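Local coordinates for 3-oxoacyl-[acyl-carrier protein] synthase (Thermus thermophilus, PDB 1UB7) that probably catalyses the first condensation of fatty acid synthesis, joining acetyl-CoA and malonyl-ACP into 3-oxobutanoyl-ACP with loss of carbon dioxide, at residues F217-T226 against V304-A314; W113-H121 against F173-D181. One frame throughout, in Å; residues are numbered along the deposited sequence.

How the contacts relate
From the N terminus, contact 2 comes first: helix segment 113-121 meets strand segment 173-181, closing a loop of 51 residues that holds more strand than helix. Only then does contact 1 open, with helix segment 217-226 meeting hairpin segment 304-314 across 77 intervening residues richer in helix. The two loops therefore follow in series, neither nested nor crossed. They share one mixed sheet, in which strands 172-180 and 311-318 are antiparallel neighbours, probably bonded from Ala314 N to Val177 O (2.7 Å). Helix 112-125 packs on one face of that sheet and helix 211-233 on the other, so the contacts tie two helical layers to the same strands.

Contact 1: residues F217-T226 against V304-A314; sequences FAVRVMNTAT and VSFGAGLTWAA
Phe217, Ala218, Val221 and Met222 of the outer helix 211-233 pack on the β-hairpin formed by strands 300-307 and 311-318, in the C-terminal half of the thiolase fold. On the buried side the backbones come closest at Ala218, whose small CB sits over the middle of the Phe306 ring, 3.4 Å from the ring centroid and only 1° off the normal. Phe306 holds CG between its backbone N and carbonyl carbon (chi1 60°), which turns the ring against the helix, where it also meets the ring of His246, a predicted active-site residue. Met222 adds a Met-aromatic contact from an oblique direction, SD to Phe306 CE1 3.7 Å. Farther along the helix, small residues again suit a close approach, Ala225 CB to Ala314 CB being 3.8 Å.

The other flank is less deeply buried, with Phe217, Val221, Leu310 and Trp312 all partly exposed. Here two aromatic rings offer flat faces to methyl groups. The Phe217 ring is held between Val221 CB and, on the opposite face, Leu310 CD1, while Trp312 CE3 touches its edge at Phe217 CZ (3.7 Å). Val221 CG2 rests over the Trp312 indole, 3.5 Å from CG. The turn joining the strands contains Gly309, whose phi of 153° suits a residue without CB, and a cis peptide before Leu310; Thr311 OG1 closes it, donating to Ala308 O at 2.8 Å.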
loop_
_atom_site.group_PDB
_atom_site.type_symbol
_atom_site.label_atom_id
_atom_site.label_comp_id
_atom_site.label_asym_id
_atom_site.label_seq_id
_atom_site.Cartn_x
_atom_site.Cartn_y
_atom_site.Cartn_z
ATOM N N PHE A 217 -19.380 -9.378 -12.018
ATOM C CA PHE A 217 -18.205 -8.515 -12.172
ATOM C C PHE A 217 -16.984 -9.275 -12.714
ATOM O O PHE A 217 -16.465 -8.965 -13.793
ATOM C CB PHE A 217 -17.864 -7.881 -10.809
ATOM C CG PHE A 217 -16.539 -7.159 -10.773
ATOM C CD1 PHE A 217 -16.325 -6.020 -11.548
ATOM C CD2 PHE A 217 -15.500 -7.632 -9.973
ATOM C CE1 PHE A 217 -15.093 -5.362 -11.526
ATOM C CE2 PHE A 217 -14.269 -6.988 -9.943
ATOM C CZ PHE A 217 -14.061 -5.850 -10.720
ATOM N N ALA A 218 -16.534 -10.267 -11.952
ATOM C CA ALA A 218 -15.375 -11.073 -12.326
ATOM C C ALA A 218 -15.435 -11.481 -13.789
ATOM O O ALA A 218 -14.525 -11.182 -14.573
ATOM C CB ALA A 218 -15.297 -12.321 -11.444
ATOM N N VAL A 219 -16.525 -12.155 -14.144
ATOM C CA VAL A 219 -16.740 -12.645 -15.495
ATOM C C VAL A 219 -16.510 -11.596 -16.585
ATOM O O VAL A 219 -15.713 -11.814 -17.500
ATOM C CB VAL A 219 -18.165 -13.239 -15.622
ATOM C CG1 VAL A 219 -18.392 -13.752 -17.029
ATOM C CG2 VAL A 219 -18.342 -14.380 -14.611
ATOM N N ARG A 220 -17.194 -10.459 -16.484
ATOM C CA ARG A 220 -17.051 -9.404 -17.480
ATOM C C ARG A 220 -15.707 -8.699 -17.417
ATOM O O ARG A 220 -15.084 -8.421 -18.450
ATOM C CB ARG A 220 -18.174 -8.379 -17.326
ATOM C CG ARG A 220 -19.518 -8.895 -17.813
ATOM C CD ARG A 220 -20.650 -7.953 -17.456
ATOM N NE ARG A 220 -21.938 -8.490 -17.875
ATOM C CZ ARG A 220 -23.100 -8.123 -17.349
ATOM N NH1 ARG A 220 -23.133 -7.215 -16.381
ATOM N NH2 ARG A 220 -24.229 -8.667 -17.787
ATOM N N VAL A 221 -15.254 -8.409 -16.205
ATOM C CA VAL A 221 -13.979 -7.731 -16.054
ATOM C C VAL A 221 -12.845 -8.641 -16.531
ATOM O O VAL A 221 -12.087 -8.277 -17.437
ATOM C CB VAL A 221 -13.760 -7.273 -14.572
ATOM C CG1 VAL A 221 -12.700 -8.121 -13.872
ATOM C CG2 VAL A 221 -13.376 -5.804 -14.548
ATOM N N MET A 222 -12.749 -9.833 -15.950
ATOM C CA MET A 222 -11.697 -10.771 -16.325
ATOM C C MET A 222 -11.539 -10.850 -17.836
ATOM O O MET A 222 -10.424 -10.854 -18.358
ATOM C CB MET A 222 -11.997 -12.165 -15.777
ATOM C CG MET A 222 -11.416 -12.432 -14.407
ATOM S SD MET A 222 -11.844 -14.072 -13.813
ATOM C CE MET A 222 -10.928 -15.130 -14.986
ATOM N N ASN A 223 -12.667 -10.892 -18.535
ATOM C CA ASN A 223 -12.647 -10.993 -19.979
ATOM C C ASN A 223 -12.154 -9.743 -20.712
ATOM O O ASN A 223 -11.261 -9.836 -21.566
ATOM C CB ASN A 223 -14.033 -11.391 -20.476
ATOM C CG ASN A 223 -13.976 -12.097 -21.807
ATOM O OD1 ASN A 223 -13.903 -11.463 -22.862
ATOM N ND2 ASN A 223 -13.977 -13.427 -21.764
ATOM N N THR A 224 -12.726 -8.584 -20.387
ATOM C CA THR A 224 -12.331 -7.317 -21.025
ATOM C C THR A 224 -10.845 -7.050 -20.810
ATOM O O THR A 224 -10.081 -6.849 -21.763
ATOM C CB THR A 224 -13.118 -6.111 -20.440
ATOM O OG1 THR A 224 -14.522 -6.307 -20.642
ATOM C CG2 THR A 224 -12.690 -4.801 -21.117
ATOM N N ALA A 225 -10.455 -7.055 -19.539
ATOM C CA ALA A 225 -9.075 -6.816 -19.133
ATOM C C ALA A 225 -8.114 -7.697 -19.905
ATOM O O ALA A 225 -7.138 -7.212 -20.490
ATOM C CB ALA A 225 -8.923 -7.076 -17.638
ATOM N N THR A 226 -8.406 -8.994 -19.904
ATOM C CA THR A 226 -7.572 -9.969 -20.586
ATOM C C THR A 226 -7.334 -9.590 -22.036
ATOM O O THR A 226 -6.187 -9.539 -22.493
ATOM C CB THR A 226 -8.207 -11.362 -20.547
ATOM O OG1 THR A 226 -8.515 -11.716 -19.193
ATOM C CG2 THR A 226 -7.244 -12.390 -21.125
ATOM N N VAL A 304 -4.471 -12.194 -14.677
ATOM C CA VAL A 304 -5.657 -11.378 -14.566
ATOM C C VAL A 304 -6.309 -11.637 -13.214
ATOM O O VAL A 304 -6.316 -12.771 -12.736
ATOM C CB VAL A 304 -6.652 -11.694 -15.734
ATOM C CG1 VAL A 304 -7.087 -13.155 -15.683
ATOM C CG2 VAL A 304 -7.868 -10.777 -15.659
ATOM N N SER A 305 -6.842 -10.583 -12.591
ATOM C CA SER A 305 -7.490 -10.717 -11.285
ATOM C C SER A 305 -8.556 -9.646 -11.049
ATOM O O SER A 305 -8.545 -8.583 -11.665
ATOM C CB SER A 305 -6.443 -10.670 -10.159
ATOM O OG SER A 305 -7.049 -10.778 -8.875
ATOM N N PHE A 306 -9.473 -9.953 -10.143
ATOM C CA PHE A 306 -10.584 -9.078 -9.791
ATOM C C PHE A 306 -10.720 -9.203 -8.284
ATOM O O PHE A 306 -10.229 -10.169 -7.708
ATOM C CB PHE A 306 -11.882 -9.590 -10.423
ATOM C CG PHE A 306 -12.261 -10.984 -9.969
ATOM C CD1 PHE A 306 -11.769 -12.113 -10.635
ATOM C CD2 PHE A 306 -13.052 -11.173 -8.829
ATOM C CE1 PHE A 306 -12.059 -13.415 -10.171
ATOM C CE2 PHE A 306 -13.345 -12.470 -8.355
ATOM C CZ PHE A 306 -12.845 -13.591 -9.030
ATOM N N GLY A 307 -11.403 -8.258 -7.647
ATOM C CA GLY A 307 -11.568 -8.351 -6.210
ATOM C C GLY A 307 -12.194 -7.134 -5.562
ATOM O O GLY A 307 -12.779 -6.276 -6.247
ATOM N N ALA A 308 -12.059 -7.055 -4.237
ATOM C CA ALA A 308 -12.620 -5.940 -3.475
ATOM C C ALA A 308 -12.048 -4.610 -3.945
ATOM O O ALA A 308 -10.880 -4.513 -4.364
ATOM C CB ALA A 308 -12.355 -6.119 -1.991
ATOM N N GLY A 309 -12.895 -3.587 -3.864
ATOM C CA GLY A 309 -12.517 -2.250 -4.270
ATOM C C GLY A 309 -13.738 -1.472 -4.716
ATOM O O GLY A 309 -14.159 -0.548 -4.021
ATOM N N LEU A 310 -14.323 -1.844 -5.856
ATOM C CA LEU A 310 -13.839 -2.960 -6.668
ATOM C C LEU A 310 -12.536 -2.642 -7.403
ATOM O O LEU A 310 -12.250 -1.482 -7.741
ATOM C CB LEU A 310 -14.917 -3.400 -7.668
ATOM C CG LEU A 310 -16.258 -3.864 -7.068
ATOM C CD1 LEU A 310 -17.165 -4.324 -8.196
ATOM C CD2 LEU A 310 -16.052 -5.002 -6.065
ATOM N N THR A 311 -11.752 -3.696 -7.626
ATOM C CA THR A 311 -10.456 -3.599 -8.283
ATOM C C THR A 311 -10.278 -4.767 -9.242
ATOM O O THR A 311 -10.797 -5.867 -9.022
ATOM C CB THR A 311 -9.284 -3.657 -7.238
ATOM O OG1 THR A 311 -9.592 -2.824 -6.114
ATOM C CG2 THR A 311 -7.960 -3.172 -7.860
ATOM N N TRP A 312 -9.527 -4.527 -10.303
ATOM C CA TRP A 312 -9.255 -5.558 -11.290
ATOM C C TRP A 312 -7.925 -5.205 -11.952
ATOM O O TRP A 312 -7.533 -4.030 -11.993
ATOM C CB TRP A 312 -10.394 -5.600 -12.324
ATOM C CG TRP A 312 -10.509 -4.367 -13.192
ATOM C CD1 TRP A 312 -9.828 -4.111 -14.361
ATOM C CD2 TRP A 312 -11.335 -3.222 -12.951
ATOM N NE1 TRP A 312 -10.183 -2.876 -14.859
ATOM C CE2 TRP A 312 -11.102 -2.305 -14.014
ATOM C CE3 TRP A 312 -12.244 -2.874 -11.942
ATOM C CZ2 TRP A 312 -11.756 -1.053 -14.094
ATOM C CZ3 TRP A 312 -12.897 -1.628 -12.019
ATOM C CH2 TRP A 312 -12.645 -0.734 -13.090
ATOM N N ALA A 313 -7.232 -6.218 -12.461
ATOM C CA ALA A 313 -5.954 -6.001 -13.114
ATOM C C ALA A 313 -5.590 -7.188 -13.984
ATOM O O ALA A 313 -6.072 -8.298 -13.772
ATOM C CB ALA A 313 -4.871 -5.780 -12.076
ATOM N N ALA A 314 -4.727 -6.938 -14.960
ATOM C CA ALA A 314 -4.279 -7.962 -15.876
ATOM C C ALA A 314 -2.924 -7.563 -16.449
ATOM O O ALA A 314 -2.627 -6.376 -16.615
ATOM C CB ALA A 314 -5.290 -8.131 -16.999
#

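Contact 2: residues W113-H121 against F173-D181; sequences WIYALAQAH and FRSFVLGAD
Tyr115 OH reaches the backbone carbonyl of Gly179, with OH to O 2.9 Å, in a weak hydrogen bond, and Ala103 N of the second subunit makes another weak bond to the same hydroxyl. The place of the hydroxyl is less certain in the model, so both bonds are read with caution. Gly179 O lies at the edge of the tyrosine ring, near its plane. Although the Tyr115 side chain leaves its helix pointing away from the strand, the far end of the ring comes nearer the strand and lies alongside Leu178, whose CD2 is 3.8 Å from Tyr115 CD1. The other leucine branch, CD1, packs on Ala118 CB.

Helix 112-125 follows the predicted active-site Cys110, seen here as S-hydroxycysteine, and belongs to the central helical layer of the thiolase fold; this contact seats it on the edge strand 172-180 of one flanking sheet.

Phe176 fills the middle of the interface. Its CG lies anti to the carbonyl carbon (chi1 -73°), which puts the ring against the helix backbone, with Ala118 CA over one face, 3.7 Å from the centroid and 22° off the normal. Alanine suits this place because its short side chain leaves the backbone within reach of the ring. Phe176 CE2 then approaches a face of the His121 imidazole, 3.7 Å from CG, the two planes inclined at 47°. His121 can serve both an apolar neighbour and a polar one, since its ND1 is hydrogen-bonded to Ser2 OG. Beyond it, Phe173 closes this end, its CZ 4.0 Å from Leu117 CB.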
loop_
_atom_site.group_PDB
_atom_site.type_symbol
_atom_site.label_atom_id
_atom_site.label_comp_id
_atom_site.label_asym_id
_atom_site.label_seq_id
_atom_site.Cartn_x
_atom_site.Cartn_y
_atom_site.Cartn_z
ATOM N N TRP A 113 -1.399 -8.162 -5.982
ATOM C CA TRP A 113 -0.121 -8.670 -6.461
ATOM C C TRP A 113 0.233 -8.187 -7.857
ATOM O O TRP A 113 1.396 -7.839 -8.125
ATOM C CB TRP A 113 -0.097 -10.194 -6.429
ATOM C CG TRP A 113 1.296 -10.737 -6.571
ATOM C CD1 TRP A 113 2.301 -10.618 -5.673
ATOM C CD2 TRP A 113 1.830 -11.485 -7.676
ATOM N NE1 TRP A 113 3.431 -11.247 -6.134
ATOM C CE2 TRP A 113 3.169 -11.792 -7.361
ATOM C CE3 TRP A 113 1.303 -11.926 -8.899
ATOM C CZ2 TRP A 113 3.994 -12.524 -8.218
ATOM C CZ3 TRP A 113 2.123 -12.654 -9.756
ATOM C CH2 TRP A 113 3.458 -12.946 -9.406
ATOM N N ILE A 114 -0.756 -8.183 -8.750
ATOM C CA ILE A 114 -0.530 -7.705 -10.112
ATOM C C ILE A 114 -0.271 -6.198 -10.032
ATOM O O ILE A 114 0.542 -5.655 -10.794
ATOM C CB ILE A 114 -1.737 -7.969 -11.016
ATOM C CG1 ILE A 114 -2.033 -9.467 -11.072
ATOM C CG2 ILE A 114 -1.439 -7.482 -12.410
ATOM C CD1 ILE A 114 -3.218 -9.810 -11.955
ATOM N N TYR A 115 -0.991 -5.533 -9.126
ATOM C CA TYR A 115 -0.809 -4.104 -8.884
ATOM C C TYR A 115 0.661 -3.918 -8.461
ATOM O O TYR A 115 1.364 -3.040 -8.966
ATOM C CB TYR A 115 -1.731 -3.649 -7.751
ATOM C CG TYR A 115 -2.975 -2.944 -8.216
ATOM C CD1 TYR A 115 -3.838 -3.540 -9.143
ATOM C CD2 TYR A 115 -3.283 -1.660 -7.757
ATOM C CE1 TYR A 115 -4.975 -2.872 -9.603
ATOM C CE2 TYR A 115 -4.419 -0.982 -8.212
ATOM C CZ TYR A 115 -5.259 -1.598 -9.133
ATOM O OH TYR A 115 -6.388 -0.952 -9.562
ATOM N N ALA A 116 1.131 -4.772 -7.550
ATOM C CA ALA A 116 2.522 -4.688 -7.085
ATOM C C ALA A 116 3.539 -4.938 -8.207
ATOM O O ALA A 116 4.625 -4.352 -8.216
ATOM C CB ALA A 116 2.763 -5.680 -5.948
ATOM N N LEU A 117 3.192 -5.820 -9.141
ATOM C CA LEU A 117 4.091 -6.129 -10.244
ATOM C C LEU A 117 4.218 -4.896 -11.118
ATOM O O LEU A 117 5.317 -4.556 -11.565
ATOM C CB LEU A 117 3.569 -7.326 -11.075
ATOM C CG LEU A 117 3.565 -8.717 -10.407
ATOM C CD1 LEU A 117 2.928 -9.745 -11.333
ATOM C CD2 LEU A 117 4.997 -9.136 -10.061
ATOM N N ALA A 118 3.091 -4.224 -11.350
ATOM C CA ALA A 118 3.085 -3.023 -12.170
ATOM C C ALA A 118 3.909 -1.956 -11.464
ATOM O O ALA A 118 4.754 -1.293 -12.080
ATOM C CB ALA A 118 1.660 -2.540 -12.387
ATOM N N GLN A 119 3.681 -1.797 -10.165
ATOM C CA GLN A 119 4.444 -0.809 -9.404
ATOM C C GLN A 119 5.938 -1.136 -9.397
ATOM O O GLN A 119 6.787 -0.236 -9.469
ATOM C CB GLN A 119 3.929 -0.722 -7.964
ATOM C CG GLN A 119 2.987 0.446 -7.720
ATOM C CD GLN A 119 3.666 1.822 -7.832
ATOM O OE1 GLN A 119 2.980 2.836 -7.876
ATOM N NE2 GLN A 119 5.009 1.857 -7.863
ATOM N N ALA A 120 6.253 -2.427 -9.308
ATOM C CA ALA A 120 7.636 -2.869 -9.303
ATOM C C ALA A 120 8.258 -2.531 -10.641
ATOM O O ALA A 120 9.381 -2.012 -10.709
ATOM C CB ALA A 120 7.706 -4.335 -9.059
ATOM N N HIS A 121 7.512 -2.816 -11.701
ATOM C CA HIS A 121 7.945 -2.524 -13.061
ATOM C C HIS A 121 8.316 -1.031 -13.181
ATOM O O HIS A 121 9.411 -0.684 -13.649
ATOM C CB HIS A 121 6.814 -2.863 -14.038
ATOM C CG HIS A 121 7.051 -2.374 -15.438
ATOM N ND1 HIS A 121 7.948 -2.974 -16.298
ATOM C CD2 HIS A 121 6.518 -1.331 -16.121
ATOM C CE1 HIS A 121 7.959 -2.321 -17.449
ATOM N NE2 HIS A 121 7.101 -1.318 -17.367
ATOM N N PHE A 173 7.686 -7.818 -19.010
ATOM C CA PHE A 173 6.336 -7.286 -19.064
ATOM C C PHE A 173 6.044 -6.545 -20.375
ATOM O O PHE A 173 6.835 -5.709 -20.830
ATOM C CB PHE A 173 6.121 -6.384 -17.861
ATOM C CG PHE A 173 5.944 -7.141 -16.577
ATOM C CD1 PHE A 173 4.804 -7.921 -16.368
ATOM C CD2 PHE A 173 6.925 -7.099 -15.581
ATOM C CE1 PHE A 173 4.644 -8.646 -15.186
ATOM C CE2 PHE A 173 6.772 -7.822 -14.400
ATOM C CZ PHE A 173 5.629 -8.597 -14.200
ATOM N N ARG A 174 4.906 -6.862 -20.983
ATOM C CA ARG A 174 4.536 -6.235 -22.240
ATOM C C ARG A 174 3.360 -5.292 -22.073
ATOM O O ARG A 174 3.185 -4.366 -22.861
ATOM C CB ARG A 174 4.212 -7.302 -23.286
ATOM C CG ARG A 174 5.371 -8.245 -23.546
ATOM C CD ARG A 174 5.133 -9.110 -24.760
ATOM N NE ARG A 174 5.016 -8.299 -25.966
ATOM C CZ ARG A 174 4.916 -8.795 -27.193
ATOM N NH1 ARG A 174 4.922 -10.109 -27.379
ATOM N NH2 ARG A 174 4.810 -7.979 -28.234
ATOM N N SER A 175 2.555 -5.522 -21.043
ATOM C CA SER A 175 1.407 -4.666 -20.798
ATOM C C SER A 175 0.826 -4.859 -19.413
ATOM O O SER A 175 1.086 -5.859 -18.738
ATOM C CB SER A 175 0.308 -4.939 -21.826
ATOM O OG SER A 175 -0.201 -6.253 -21.668
ATOM N N PHE A 176 0.024 -3.881 -19.009
ATOM C CA PHE A 176 -0.662 -3.888 -17.724
ATOM C C PHE A 176 -1.991 -3.178 -17.943
ATOM O O PHE A 176 -2.056 -2.154 -18.630
ATOM C CB PHE A 176 0.109 -3.088 -16.649
ATOM C CG PHE A 176 1.355 -3.760 -16.123
ATOM C CD1 PHE A 176 1.267 -4.785 -15.183
ATOM C CD2 PHE A 176 2.621 -3.340 -16.557
ATOM C CE1 PHE A 176 2.431 -5.394 -14.672
ATOM C CE2 PHE A 176 3.795 -3.935 -16.062
ATOM C CZ PHE A 176 3.700 -4.967 -15.115
ATOM N N VAL A 177 -3.047 -3.739 -17.374
ATOM C CA VAL A 177 -4.358 -3.134 -17.425
ATOM C C VAL A 177 -4.750 -3.170 -15.964
ATOM O O VAL A 177 -4.836 -4.245 -15.367
ATOM C CB VAL A 177 -5.350 -3.954 -18.284
ATOM C CG1 VAL A 177 -6.776 -3.423 -18.101
ATOM C CG2 VAL A 177 -4.946 -3.860 -19.754
ATOM N N LEU A 178 -4.951 -1.994 -15.379
ATOM C CA LEU A 178 -5.305 -1.886 -13.966
ATOM C C LEU A 178 -6.502 -0.965 -13.798
ATOM O O LEU A 178 -6.624 0.037 -14.501
ATOM C CB LEU A 178 -4.130 -1.302 -13.167
ATOM C CG LEU A 178 -2.708 -1.860 -13.291
ATOM C CD1 LEU A 178 -1.798 -0.962 -12.494
ATOM C CD2 LEU A 178 -2.612 -3.304 -12.782
ATOM N N GLY A 179 -7.368 -1.283 -12.848
ATOM C CA GLY A 179 -8.526 -0.438 -12.636
ATOM C C GLY A 179 -9.233 -0.618 -11.309
ATOM O O GLY A 179 -9.007 -1.593 -10.587
ATOM N N ALA A 180 -10.102 0.333 -10.990
ATOM C CA ALA A 180 -10.854 0.298 -9.751
ATOM C C ALA A 180 -12.217 0.960 -9.926
ATOM O O ALA A 180 -12.456 1.729 -10.865
ATOM C CB ALA A 180 -10.069 1.018 -8.636
ATOM N N ASP A 181 -13.112 0.651 -9.003
ATOM C CA ASP A 181 -14.433 1.237 -9.010
ATOM C C ASP A 181 -15.004 1.078 -7.614
ATOM O O ASP A 181 -15.626 0.066 -7.299
ATOM C CB ASP A 181 -15.330 0.553 -10.037
ATOM C CG ASP A 181 -16.667 1.241 -10.169
ATOM O OD1 ASP A 181 -17.367 1.341 -9.142
ATOM O OD2 ASP A 181 -17.011 1.687 -11.286
#